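Local atomic coordinates of beta-galactosidase (Bacillus circulans subsp. alkalophilus, PDB entry 3TTY), a protein that hydrolyses terminal beta-D-galactose residues from beta-galactosides, as a trimeric glycoside hydrolase built on a TIM barrel. Residues 26-31 with 346-351; 112-115 with 120-123; 524-529 with 564-569. All coordinates share one frame; numbering follows the deposited sequence.

Interaction 1: residues 26-31 with 346-351; sequences EEDMRM and QLRRSV
Asp28, on a turn of helix 22-35, and Arg348, in the irregular loop after strand 339-344, mark the nearest approach of the two backbones, with CA atoms 8.0 Å apart; side chains alone fill the gap. Arg348 spans most of it, its chain bent at both chi2 (129°) and chi3 (38°) to present one edge of the guanidinium to the helix. NE of Arg348 reaches OD1 of Asp28 at 2.9 Å through the syn lone pair, and NH2 meets the same OD1 at a doubtfully short 2.5 Å. Both nitrogens of one side thus grip a single oxygen, and the carboxylate and guanidinium planes are tilted 58° apart. The other oxygen, OD2, is bonded to Tyr15 OH, which, with the bridge at OD1, limits the carboxylate's rotation. Beside the bridge, Glu27 CB sits 3.8 Å from Arg348 NH2 at the guanidinium edge, and Met31 CE comes obliquely to the same nitrogen. Trp20 adds a cation-pi contact. With a leucine in place of Arg348, buried Asp28 OD1 would probably be left without its charged mate. The bridge joins the first helix of the barrel to the loop leaving its eighth strand, a tie across the seam where a TIM barrel closes.

Interaction 2: residues 112-115 with 120-123; sequences HNSC and TYRK. With ZN (zinc ion), chain G.
Ser114 lays its CB over one face of the Tyr121 ring, 3.6 Å from the ring centroid and 19° off the normal, a CH-pi contact displaced toward the CD1 side. Ser114 OG hangs over the same rim, 3.5 Å from Tyr121 CE1, while its polar partner lies elsewhere: it is hydrogen-bonded to His85 ND1. On the same side of the ring plane, near the CD2 rim, Cys115 O approaches Tyr121 CD2 obliquely at 4.0 Å. The ring reaches the loop because CG of Tyr121 stands anti to the backbone N (chi1 176°), swinging the aromatic group off the helix and under Ser114. The contact is chiefly the serine methylene over the face, with OG and the Cys115 carbonyl beside it, without polar bonding between the two segments, and buried polar groups are satisfied beyond it: the Tyr121 hydroxyl is bonded to Thr82 O, which probably limits how far the ring can shift. At Cys115 the side chain turns away from the helix, SG anti to the backbone N (chi1 161°), and binds the zinc ion at 2.4 Å from SG. Cys155, Cys157 and Cys160 complete the four-thiolate site, so the residue next to Ser114 in the chain is held by the metal. The loop 112-115 leads within a few residues into helix 119-135, on whose first turn Tyr121 sits; the ring also touches Val96 in a loop and Cys232 of helix 215-243, wedged between the zinc-binding loop and that long helix.

Interaction 3: residues 524-529 with 564-569; sequences HQNEIV and DYYKGT
Asn526 points its amide from the strand toward the turn, ND2 lying 3.6 Å from Tyr566 CE1 and 3.7 Å from Asp564 CB. With chi1 at -155° the amide extends away from the backbone N, out across the gap to the loop. Its plane is nearly aligned with both neighbours, 15° from the Asp564 carboxylate and 23° from the Tyr566 ring, and the Asn526 and Tyr566 side chains run alongside each other in opposite senses. One water ties all three ends together: it accepts from Asn526 ND2 at 2.9 Å and donates to Asp564 OD2 and to Tyr566 OH. The amide is held from several sides, since OD1 of Asn526 takes the backbone N of Glu527 at 2.6 Å and also that of Gly562, while ND2 is bonded to Ala563 O as well. These bonds fix which end of the amide faces the water.

The first torsion of Tyr566 (chi1 35°) folds its ring back beside Asp564, with Asp564 CB over one face; its CD2 stands 3.3 Å above the plane of the Tyr565 ring. The Tyr566 hydroxyl is also hydrogen-bonded to Asp518, and Asp564 OD1 makes a salt bridge with Arg323 of the third subunit besides accepting from Tyr565 N. Two overlapping turns shape the loop: type I from Asp564 to Lys567, then type II from Tyr566 to Thr569, with Gly568 at the third position, where the backbone has a positive phi. The two turns make the connection between antiparallel strands 556-561 and 570-577 of the mixed sheet in the trimerisation domain, packed against strand 525-530 and reaching an adjoining subunit.

From the N terminus, the chain enters interaction 1 on helix 22-35 and returns to it only after the eighth barrel strand, closing a loop of over 300 residues that holds nearly the whole TIM barrel. Interaction 2 is nested inside that loop: 112-115 and 120-123 close a short one, joining a zinc-binding loop to helix 119-135. Nearest atoms of the two are about 13 Å apart. Interaction 3 follows in series, in the trimerisation domain, where 524-529 and 564-569 enclose strands 540-544, 546-552 and 556-561, the first and last in the mixed sheet. Its centre is about 60 Å from that of interaction 1 and 54 Å from that of interaction 2. None of the three cross.

Interaction 1: residues 26-31 with 346-351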
ATOM      1  N   GLU A  26       2.697  11.748  46.258  1.00 22.12           N
ATOM      2  CA  GLU A  26       2.164  12.805  47.118  1.00 21.95           C
ATOM      3  C   GLU A  26       1.588  13.959  46.293  1.00 22.53           C
ATOM      4  O   GLU A  26       0.524  14.489  46.605  1.00 23.50           O
ATOM      5  CB  GLU A  26       3.219  13.322  48.104  1.00 23.96           C
ATOM      6  CG  GLU A  26       3.603  12.326  49.186  1.00 23.90           C
ATOM      7  CD  GLU A  26       2.401  11.825  49.978  1.00 27.98           C
ATOM      8  OE1 GLU A  26       2.211  10.589  50.060  1.00 25.13           O
ATOM      9  OE2 GLU A  26       1.651  12.670  50.516  1.00 24.92           O
ATOM     10  N   GLU A  27       2.285  14.343  45.229  1.00 23.73           N
ATOM     11  CA  GLU A  27       1.755  15.352  44.321  1.00 20.71           C
ATOM     12  C   GLU A  27       0.489  14.861  43.608  1.00 21.62           C
ATOM     13  O   GLU A  27      -0.439  15.635  43.401  1.00 23.53           O
ATOM     14  CB  GLU A  27       2.812  15.792  43.308  1.00 21.50           C
ATOM     15  CG  GLU A  27       3.792  16.809  43.857  1.00 24.79           C
ATOM     16  CD  GLU A  27       3.083  18.004  44.477  1.00 26.40           C
ATOM     17  OE1 GLU A  27       3.073  18.099  45.724  1.00 30.69           O
ATOM     18  OE2 GLU A  27       2.531  18.836  43.723  1.00 21.55           O
ATOM     19  N   ASP A  28       0.447  13.585  43.233  1.00 16.68           N
ATOM     20  CA  ASP A  28      -0.756  13.037  42.601  1.00 23.52           C
ATOM     21  C   ASP A  28      -1.971  13.213  43.507  1.00 19.67           C
ATOM     22  O   ASP A  28      -2.982  13.752  43.079  1.00 19.85           O
ATOM     23  CB  ASP A  28      -0.601  11.548  42.247  1.00 19.32           C
ATOM     24  CG  ASP A  28       0.524  11.284  41.268  1.00 20.32           C
ATOM     25  OD1 ASP A  28       0.863  12.176  40.464  1.00 18.61           O
ATOM     26  OD2 ASP A  28       1.065  10.163  41.305  1.00 19.25           O
ATOM     27  N   MET A  29      -1.871  12.745  44.754  1.00 20.03           N
ATOM     28  CA  MET A  29      -2.988  12.841  45.697  1.00 17.92           C
ATOM     29  C   MET A  29      -3.443  14.286  45.828  1.00 20.75           C
ATOM     30  O   MET A  29      -4.643  14.571  45.803  1.00 18.62           O
ATOM     31  CB  MET A  29      -2.612  12.305  47.089  1.00 19.03           C
ATOM     32  CG  MET A  29      -2.242  10.823  47.159  1.00 19.64           C
ATOM     33  SD  MET A  29      -3.432   9.730  46.334  1.00 21.84           S
ATOM     34  CE  MET A  29      -2.549   9.414  44.805  1.00 17.76           C
ATOM     35  N   ARG A  30      -2.476  15.194  45.979  1.00 19.91           N
ATOM     36  CA  ARG A  30      -2.784  16.606  46.156  1.00 23.62           C
ATOM     37  C   ARG A  30      -3.564  17.128  44.948  1.00 21.42           C
ATOM     38  O   ARG A  30      -4.603  17.761  45.105  1.00 20.82           O
ATOM     39  CB  ARG A  30      -1.510  17.439  46.398  1.00 22.10           C
ATOM     40  CG  ARG A  30      -1.783  18.931  46.602  1.00 22.88           C
ATOM     41  CD  ARG A  30      -0.503  19.780  46.737  1.00 23.00           C
ATOM     42  NE  ARG A  30       0.215  19.873  45.465  1.00 26.15           N
ATOM     43  CZ  ARG A  30      -0.129  20.688  44.471  1.00 21.52           C
ATOM     44  NH1 ARG A  30      -1.182  21.487  44.593  1.00 22.42           N
ATOM     45  NH2 ARG A  30       0.574  20.694  43.350  1.00 18.10           N
ATOM     46  N   MET A  31      -3.064  16.849  43.749  1.00 19.62           N
ATOM     47  CA  MET A  31      -3.734  17.299  42.524  1.00 23.21           C
ATOM     48  C   MET A  31      -5.068  16.578  42.250  1.00 22.18           C
ATOM     49  O   MET A  31      -6.015  17.194  41.753  1.00 20.59           O
ATOM     50  CB  MET A  31      -2.781  17.253  41.318  1.00 22.12           C
ATOM     51  CG  MET A  31      -1.749  18.407  41.328  1.00 22.81           C
ATOM     52  SD  MET A  31      -0.500  18.480  40.014  1.00 19.94           S
ATOM     53  CE  MET A  31       0.778  17.435  40.690  1.00 22.21           C
ATOM     54  N   GLN A 346      -4.738   9.134  30.771  1.00 17.89           N
ATOM     55  CA  GLN A 346      -4.495   8.558  32.087  1.00 18.15           C
ATOM     56  C   GLN A 346      -4.311   9.733  33.054  1.00 22.00           C
ATOM     57  O   GLN A 346      -4.348  10.889  32.638  1.00 20.58           O
ATOM     58  CB  GLN A 346      -3.258   7.654  32.085  1.00 18.91           C
ATOM     59  CG  GLN A 346      -1.982   8.303  31.530  1.00 15.16           C
ATOM     60  CD  GLN A 346      -0.759   7.390  31.654  1.00 18.25           C
ATOM     61  OE1 GLN A 346      -0.587   6.714  32.663  1.00 18.88           O
ATOM     62  NE2 GLN A 346       0.093   7.370  30.618  1.00 17.05           N
ATOM     63  N   LEU A 347      -4.107   9.447  34.338  1.00 23.19           N
ATOM     64  CA  LEU A 347      -4.036  10.510  35.339  1.00 20.64           C
ATOM     65  C   LEU A 347      -2.704  11.295  35.336  1.00 21.35           C
ATOM     66  O   LEU A 347      -2.678  12.484  35.655  1.00 22.11           O
ATOM     67  CB  LEU A 347      -4.382   9.966  36.729  1.00 18.24           C
ATOM     68  CG  LEU A 347      -5.787   9.377  36.839  1.00 18.82           C
ATOM     69  CD1 LEU A 347      -6.194   9.172  38.286  1.00 17.85           C
ATOM     70  CD2 LEU A 347      -6.787  10.292  36.122  1.00 20.51           C
ATOM     71  N   ARG A 348      -1.609  10.642  34.963  1.00 19.35           N
ATOM     72  CA  ARG A 348      -0.327  11.341  34.820  1.00 20.57           C
ATOM     73  C   ARG A 348       0.497  10.742  33.682  1.00 18.47           C
ATOM     74  O   ARG A 348       0.672   9.531  33.614  1.00 17.59           O
ATOM     75  CB  ARG A 348       0.469  11.335  36.129  1.00 13.96           C
ATOM     76  CG  ARG A 348       1.972  11.283  35.929  1.00 18.07           C
ATOM     77  CD  ARG A 348       2.788  12.336  36.691  1.00 19.79           C
ATOM     78  NE  ARG A 348       2.344  12.686  38.048  1.00 20.39           N
ATOM     79  CZ  ARG A 348       2.830  13.741  38.714  1.00 22.40           C
ATOM     80  NH1 ARG A 348       3.758  14.508  38.154  1.00 14.45           N
ATOM     81  NH2 ARG A 348       2.411  14.037  39.937  1.00 21.63           N
ATOM     82  N   ARG A 349       0.997  11.601  32.798  1.00 16.91           N
ATOM     83  CA  ARG A 349       1.681  11.172  31.580  1.00 16.62           C
ATOM     84  C   ARG A 349       2.906  10.299  31.860  1.00 20.21           C
ATOM     85  O   ARG A 349       3.622  10.477  32.855  1.00 15.64           O
ATOM     86  CB  ARG A 349       2.044  12.380  30.694  1.00 16.20           C
ATOM     87  CG  ARG A 349       0.868  12.898  29.880  1.00 20.70           C
ATOM     88  CD  ARG A 349       1.019  14.305  29.284  1.00 22.94           C
ATOM     89  NE  ARG A 349       1.762  14.324  28.045  1.00 21.37           N
ATOM     90  CZ  ARG A 349       1.460  15.052  26.965  1.00 21.12           C
ATOM     91  NH1 ARG A 349       0.414  15.865  26.930  1.00 18.17           N
ATOM     92  NH2 ARG A 349       2.245  14.976  25.905  1.00 20.35           N
ATOM     93  N   SER A 350       3.101   9.319  30.986  1.00 20.80           N
ATOM     94  CA  SER A 350       4.283   8.467  30.989  1.00 17.25           C
ATOM     95  C   SER A 350       5.426   9.208  30.307  1.00 18.35           C
ATOM     96  O   SER A 350       5.226  10.297  29.774  1.00 19.26           O
ATOM     97  CB  SER A 350       3.985   7.199  30.207  1.00 17.21           C
ATOM     98  OG  SER A 350       3.514   7.556  28.920  1.00 18.50           O
ATOM     99  N   VAL A 351       6.587   8.566  30.220  1.00 21.09           N
ATOM    100  CA  VAL A 351       7.839   9.300  30.120  1.00 20.49           C
ATOM    101  C   VAL A 351       8.922   8.970  29.032  1.00 20.68           C
ATOM    102  O   VAL A 351       9.677   9.864  28.680  1.00 20.64           O
ATOM    103  CB  VAL A 351       8.435   9.377  31.564  1.00 22.42           C
ATOM    104  CG1 VAL A 351       9.845   8.873  31.635  1.00 17.05           C
ATOM    105  CG2 VAL A 351       8.240  10.767  32.162  1.00 21.56           C
TER

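Interaction 2: residues 112-115 with 120-123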
ATOM      1  N   HIS A 112      -1.715  -6.966  24.666  1.00 17.96           N
ATOM      2  CA  HIS A 112      -3.030  -7.445  24.199  1.00 18.43           C
ATOM      3  C   HIS A 112      -2.932  -8.577  23.183  1.00 18.30           C
ATOM      4  O   HIS A 112      -3.822  -8.736  22.353  1.00 17.00           O
ATOM      5  CB  HIS A 112      -3.828  -6.322  23.521  1.00 19.46           C
ATOM      6  CG  HIS A 112      -4.021  -5.106  24.369  1.00 18.38           C
ATOM      7  ND1 HIS A 112      -4.396  -3.893  23.836  1.00 20.96           N
ATOM      8  CD2 HIS A 112      -3.876  -4.906  25.699  1.00 17.59           C
ATOM      9  CE1 HIS A 112      -4.489  -3.000  24.805  1.00 18.18           C
ATOM     10  NE2 HIS A 112      -4.172  -3.586  25.946  1.00 18.65           N
ATOM     11  N   ASN A 113      -1.858  -9.353  23.244  1.00 16.01           N
ATOM     12  CA  ASN A 113      -1.564 -10.288  22.174  1.00 15.53           C
ATOM     13  C   ASN A 113      -1.162 -11.687  22.682  1.00 16.82           C
ATOM     14  O   ASN A 113      -0.367 -12.375  22.044  1.00 17.62           O
ATOM     15  CB  ASN A 113      -0.478  -9.695  21.252  1.00 15.63           C
ATOM     16  CG  ASN A 113       0.784  -9.288  22.022  1.00 20.79           C
ATOM     17  OD1 ASN A 113       0.936  -9.632  23.203  1.00 15.01           O
ATOM     18  ND2 ASN A 113       1.697  -8.568  21.355  1.00 14.65           N
ATOM     19  N   SER A 114      -1.701 -12.108  23.826  1.00 16.90           N
ATOM     20  CA  SER A 114      -1.477 -13.480  24.283  1.00 15.93           C
ATOM     21  C   SER A 114      -2.397 -14.446  23.531  1.00 17.38           C
ATOM     22  O   SER A 114      -3.553 -14.135  23.272  1.00 17.17           O
ATOM     23  CB  SER A 114      -1.701 -13.611  25.793  1.00 18.80           C
ATOM     24  OG  SER A 114      -0.741 -12.861  26.528  1.00 19.68           O
ATOM     25  N   CYS A 115      -1.893 -15.614  23.153  1.00 18.92           N
ATOM     26  CA  CYS A 115      -2.764 -16.563  22.471  1.00 15.85           C
ATOM     27  C   CYS A 115      -3.869 -16.978  23.435  1.00 17.13           C
ATOM     28  O   CYS A 115      -3.587 -17.466  24.528  1.00 15.57           O
ATOM     29  CB  CYS A 115      -1.990 -17.786  21.971  1.00 18.14           C
ATOM     30  SG  CYS A 115      -3.070 -19.192  21.614  1.00 16.05           S
ATOM     31  N   THR A 120      -0.286 -22.003  28.862  1.00 15.50           N
ATOM     32  CA  THR A 120       0.513 -21.223  29.797  1.00 16.13           C
ATOM     33  C   THR A 120      -0.209 -19.956  30.229  1.00 15.38           C
ATOM     34  O   THR A 120      -0.347 -19.688  31.417  1.00 17.80           O
ATOM     35  CB  THR A 120       1.878 -20.884  29.226  1.00 16.00           C
ATOM     36  OG1 THR A 120       2.612 -22.100  29.068  1.00 16.22           O
ATOM     37  CG2 THR A 120       2.627 -19.938  30.163  1.00 11.89           C
ATOM     38  N   TYR A 121      -0.698 -19.198  29.259  1.00 15.69           N
ATOM     39  CA  TYR A 121      -1.420 -17.968  29.548  1.00 15.33           C
ATOM     40  C   TYR A 121      -2.644 -18.201  30.443  1.00 17.56           C
ATOM     41  O   TYR A 121      -2.887 -17.453  31.388  1.00 16.26           O
ATOM     42  CB  TYR A 121      -1.845 -17.291  28.249  1.00 11.29           C
ATOM     43  CG  TYR A 121      -2.682 -16.058  28.471  1.00 14.19           C
ATOM     44  CD1 TYR A 121      -2.116 -14.894  28.950  1.00 13.70           C
ATOM     45  CD2 TYR A 121      -4.040 -16.058  28.195  1.00 16.96           C
ATOM     46  CE1 TYR A 121      -2.870 -13.763  29.149  1.00 20.13           C
ATOM     47  CE2 TYR A 121      -4.810 -14.929  28.405  1.00 21.20           C
ATOM     48  CZ  TYR A 121      -4.220 -13.788  28.885  1.00 19.29           C
ATOM     49  OH  TYR A 121      -4.975 -12.660  29.098  1.00 22.36           O
ATOM     50  N   ARG A 122      -3.428 -19.224  30.133  1.00 16.36           N
ATOM     51  CA  ARG A 122      -4.616 -19.498  30.925  1.00 19.05           C
ATOM     52  C   ARG A 122      -4.247 -19.931  32.340  1.00 19.94           C
ATOM     53  O   ARG A 122      -4.887 -19.511  33.297  1.00 22.41           O
ATOM     54  CB  ARG A 122      -5.518 -20.524  30.246  1.00 17.22           C
ATOM     55  CG  ARG A 122      -6.226 -19.964  29.026  1.00 20.94           C
ATOM     56  CD  ARG A 122      -7.517 -20.706  28.763  1.00 20.88           C
ATOM     57  NE  ARG A 122      -8.095 -20.377  27.464  1.00 26.10           N
ATOM     58  CZ  ARG A 122      -9.306 -20.767  27.071  1.00 30.35           C
ATOM     59  NH1 ARG A 122     -10.057 -21.494  27.894  1.00 25.78           N
ATOM     60  NH2 ARG A 122      -9.766 -20.426  25.863  1.00 23.98           N
ATOM     61  N   LYS A 123      -3.202 -20.745  32.468  1.00 16.41           N
ATOM     62  CA  LYS A 123      -2.701 -21.155  33.786  1.00 21.62           C
ATOM     63  C   LYS A 123      -2.302 -19.963  34.663  1.00 19.88           C
ATOM     64  O   LYS A 123      -2.788 -19.816  35.780  1.00 18.62           O
ATOM     65  CB  LYS A 123      -1.524 -22.138  33.654  1.00 16.54           C
ATOM     66  CG  LYS A 123      -0.896 -22.558  34.971  1.00 20.98           C
ATOM     67  CD  LYS A 123       0.208 -23.583  34.749  1.00 21.60           C
ATOM     68  CE  LYS A 123       0.993 -23.851  36.032  1.00 30.13           C
ATOM     69  NZ  LYS A 123       2.125 -24.828  35.815  1.00 29.30           N
TER
HETATM   70 ZN    ZN G 676      -3.394 -19.142  19.190  1.00 17.89          ZN

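Interaction 3: residues 524-529 with 564-569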
ATOM      1  N   HIS A 524     -21.037   7.692  -9.546  1.00 34.84           N
ATOM      2  CA  HIS A 524     -22.316   7.524 -10.216  1.00 31.68           C
ATOM      3  C   HIS A 524     -23.419   7.479  -9.171  1.00 33.87           C
ATOM      4  O   HIS A 524     -23.250   6.912  -8.092  1.00 30.48           O
ATOM      5  CB  HIS A 524     -22.349   6.253 -11.055  1.00 33.75           C
ATOM      6  CG  HIS A 524     -21.564   6.343 -12.323  1.00 38.30           C
ATOM      7  ND1 HIS A 524     -20.188   6.255 -12.356  1.00 45.03           N
ATOM      8  CD2 HIS A 524     -21.960   6.510 -13.607  1.00 46.60           C
ATOM      9  CE1 HIS A 524     -19.771   6.366 -13.604  1.00 45.95           C
ATOM     10  NE2 HIS A 524     -20.825   6.524 -14.383  1.00 51.46           N
ATOM     11  N   GLN A 525     -24.547   8.091  -9.500  1.00 31.99           N
ATOM     12  CA  GLN A 525     -25.689   8.118  -8.613  1.00 30.34           C
ATOM     13  C   GLN A 525     -26.942   7.870  -9.428  1.00 29.63           C
ATOM     14  O   GLN A 525     -26.894   7.841 -10.652  1.00 25.41           O
ATOM     15  CB  GLN A 525     -25.778   9.472  -7.910  1.00 32.11           C
ATOM     16  CG  GLN A 525     -24.549   9.804  -7.076  1.00 42.28           C
ATOM     17  CD  GLN A 525     -24.646  11.149  -6.377  1.00 48.80           C
ATOM     18  OE1 GLN A 525     -23.805  11.479  -5.541  1.00 64.43           O
ATOM     19  NE2 GLN A 525     -25.666  11.933  -6.720  1.00 42.08           N
ATOM     20  N   ASN A 526     -28.056   7.672  -8.732  1.00 29.07           N
ATOM     21  CA  ASN A 526     -29.367   7.602  -9.356  1.00 30.32           C
ATOM     22  C   ASN A 526     -30.277   8.573  -8.611  1.00 27.36           C
ATOM     23  O   ASN A 526     -29.818   9.372  -7.795  1.00 33.49           O
ATOM     24  CB  ASN A 526     -29.941   6.175  -9.308  1.00 26.00           C
ATOM     25  CG  ASN A 526     -30.964   5.907 -10.417  1.00 29.31           C
ATOM     26  OD1 ASN A 526     -32.052   6.488 -10.439  1.00 26.77           O
ATOM     27  ND2 ASN A 526     -30.619   5.003 -11.330  1.00 26.67           N
ATOM     28  N   GLU A 527     -31.567   8.480  -8.872  1.00 24.20           N
ATOM     29  CA  GLU A 527     -32.507   9.480  -8.417  1.00 29.06           C
ATOM     30  C   GLU A 527     -33.719   8.785  -7.805  1.00 27.47           C
ATOM     31  O   GLU A 527     -34.276   7.853  -8.395  1.00 26.39           O
ATOM     32  CB  GLU A 527     -32.907  10.357  -9.610  1.00 27.54           C
ATOM     33  CG  GLU A 527     -33.889  11.494  -9.340  1.00 36.30           C
ATOM     34  CD  GLU A 527     -34.322  12.209 -10.634  1.00 46.10           C
ATOM     35  OE1 GLU A 527     -35.186  13.119 -10.575  1.00 41.76           O
ATOM     36  OE2 GLU A 527     -33.794  11.851 -11.714  1.00 42.25           O
ATOM     37  N   ILE A 528     -34.087   9.218  -6.604  1.00 25.54           N
ATOM     38  CA  ILE A 528     -35.305   8.773  -5.948  1.00 25.12           C
ATOM     39  C   ILE A 528     -36.392   9.789  -6.281  1.00 31.36           C
ATOM     40  O   ILE A 528     -36.290  10.969  -5.923  1.00 33.24           O
ATOM     41  CB  ILE A 528     -35.110   8.662  -4.431  1.00 23.65           C
ATOM     42  CG1 ILE A 528     -34.129   7.540  -4.110  1.00 26.96           C
ATOM     43  CG2 ILE A 528     -36.425   8.389  -3.730  1.00 23.11           C
ATOM     44  CD1 ILE A 528     -33.683   7.532  -2.680  1.00 21.74           C
ATOM     45  N   VAL A 529     -37.409   9.333  -7.008  1.00 30.29           N
ATOM     46  CA  VAL A 529     -38.471  10.203  -7.498  1.00 27.61           C
ATOM     47  C   VAL A 529     -39.792   9.854  -6.852  1.00 25.13           C
ATOM     48  O   VAL A 529     -40.387   8.835  -7.179  1.00 27.56           O
ATOM     49  CB  VAL A 529     -38.663  10.045  -9.007  1.00 30.72           C
ATOM     50  CG1 VAL A 529     -39.772  10.982  -9.504  1.00 28.95           C
ATOM     51  CG2 VAL A 529     -37.354  10.291  -9.740  1.00 29.86           C
ATOM     52  N   ASP A 564     -31.255   5.231 -15.637  1.00 27.96           N
ATOM     53  CA  ASP A 564     -30.686   3.912 -15.896  1.00 28.25           C
ATOM     54  C   ASP A 564     -31.776   2.936 -16.345  1.00 27.82           C
ATOM     55  O   ASP A 564     -32.953   3.297 -16.370  1.00 29.00           O
ATOM     56  CB  ASP A 564     -29.958   3.395 -14.646  1.00 30.21           C
ATOM     57  CG  ASP A 564     -28.574   2.860 -14.958  1.00 30.52           C
ATOM     58  OD1 ASP A 564     -28.394   2.299 -16.059  1.00 27.63           O
ATOM     59  OD2 ASP A 564     -27.667   3.008 -14.107  1.00 34.21           O
ATOM     60  N   TYR A 565     -31.393   1.707 -16.693  1.00 26.32           N
ATOM     61  CA  TYR A 565     -32.351   0.742 -17.253  1.00 23.84           C
ATOM     62  C   TYR A 565     -33.493   0.359 -16.313  1.00 26.90           C
ATOM     63  O   TYR A 565     -34.536  -0.120 -16.768  1.00 27.80           O
ATOM     64  CB  TYR A 565     -31.649  -0.514 -17.777  1.00 23.82           C
ATOM     65  CG  TYR A 565     -31.157  -1.467 -16.708  1.00 22.19           C
ATOM     66  CD1 TYR A 565     -29.936  -1.269 -16.077  1.00 23.64           C
ATOM     67  CD2 TYR A 565     -31.912  -2.573 -16.340  1.00 26.77           C
ATOM     68  CE1 TYR A 565     -29.487  -2.142 -15.106  1.00 26.07           C
ATOM     69  CE2 TYR A 565     -31.476  -3.450 -15.368  1.00 27.74           C
ATOM     70  CZ  TYR A 565     -30.264  -3.232 -14.754  1.00 26.19           C
ATOM     71  OH  TYR A 565     -29.835  -4.108 -13.788  1.00 24.66           O
ATOM     72  N   TYR A 566     -33.310   0.564 -15.010  1.00 27.67           N
ATOM     73  CA  TYR A 566     -34.394   0.298 -14.062  1.00 23.72           C
ATOM     74  C   TYR A 566     -35.238   1.535 -13.731  1.00 27.41           C
ATOM     75  O   TYR A 566     -36.049   1.522 -12.801  1.00 26.09           O
ATOM     76  CB  TYR A 566     -33.886  -0.363 -12.785  1.00 20.79           C
ATOM     77  CG  TYR A 566     -32.514   0.075 -12.318  1.00 22.24           C
ATOM     78  CD1 TYR A 566     -32.362   1.065 -11.351  1.00 21.25           C
ATOM     79  CD2 TYR A 566     -31.376  -0.536 -12.812  1.00 20.43           C
ATOM     80  CE1 TYR A 566     -31.105   1.443 -10.904  1.00 22.73           C
ATOM     81  CE2 TYR A 566     -30.119  -0.169 -12.372  1.00 26.15           C
ATOM     82  CZ  TYR A 566     -29.983   0.819 -11.423  1.00 26.29           C
ATOM     83  OH  TYR A 566     -28.715   1.170 -11.004  1.00 26.37           O
ATOM     84  N   LYS A 567     -35.047   2.596 -14.504  1.00 25.22           N
ATOM     85  CA  LYS A 567     -35.848   3.793 -14.354  1.00 27.20           C
ATOM     86  C   LYS A 567     -37.327   3.448 -14.252  1.00 23.94           C
ATOM     87  O   LYS A 567     -37.839   2.660 -15.043  1.00 28.78           O
ATOM     88  CB  LYS A 567     -35.620   4.722 -15.546  1.00 30.29           C
ATOM     89  CG  LYS A 567     -36.481   5.981 -15.522  1.00 33.98           C
ATOM     90  CD  LYS A 567     -36.291   6.782 -16.796  1.00 37.94           C
ATOM     91  CE  LYS A 567     -37.036   8.105 -16.734  1.00 39.35           C
ATOM     92  NZ  LYS A 567     -36.677   8.959 -17.904  1.00 42.64           N
ATOM     93  N   GLY A 568     -38.003   4.033 -13.270  1.00 25.32           N
ATOM     94  CA  GLY A 568     -39.436   3.866 -13.124  1.00 23.03           C
ATOM     95  C   GLY A 568     -39.838   2.647 -12.311  1.00 34.31           C
ATOM     96  O   GLY A 568     -41.027   2.322 -12.209  1.00 32.12           O
ATOM     97  N   THR A 569     -38.859   1.960 -11.731  1.00 25.43           N
ATOM     98  CA  THR A 569     -39.167   0.813 -10.885  1.00 21.29           C
ATOM     99  C   THR A 569     -39.046   1.267  -9.430  1.00 24.78           C
ATOM    100  O   THR A 569     -38.422   2.292  -9.153  1.00 27.44           O
ATOM    101  CB  THR A 569     -38.257  -0.403 -11.204  1.00 21.76           C
ATOM    102  OG1 THR A 569     -36.882  -0.022 -11.088  1.00 24.06           O
ATOM    103  CG2 THR A 569     -38.517  -0.914 -12.625  1.00 21.10           C
TER
HETATM  104  O   HOH W   1     -28.008   3.739 -11.518  1.00 28.85           O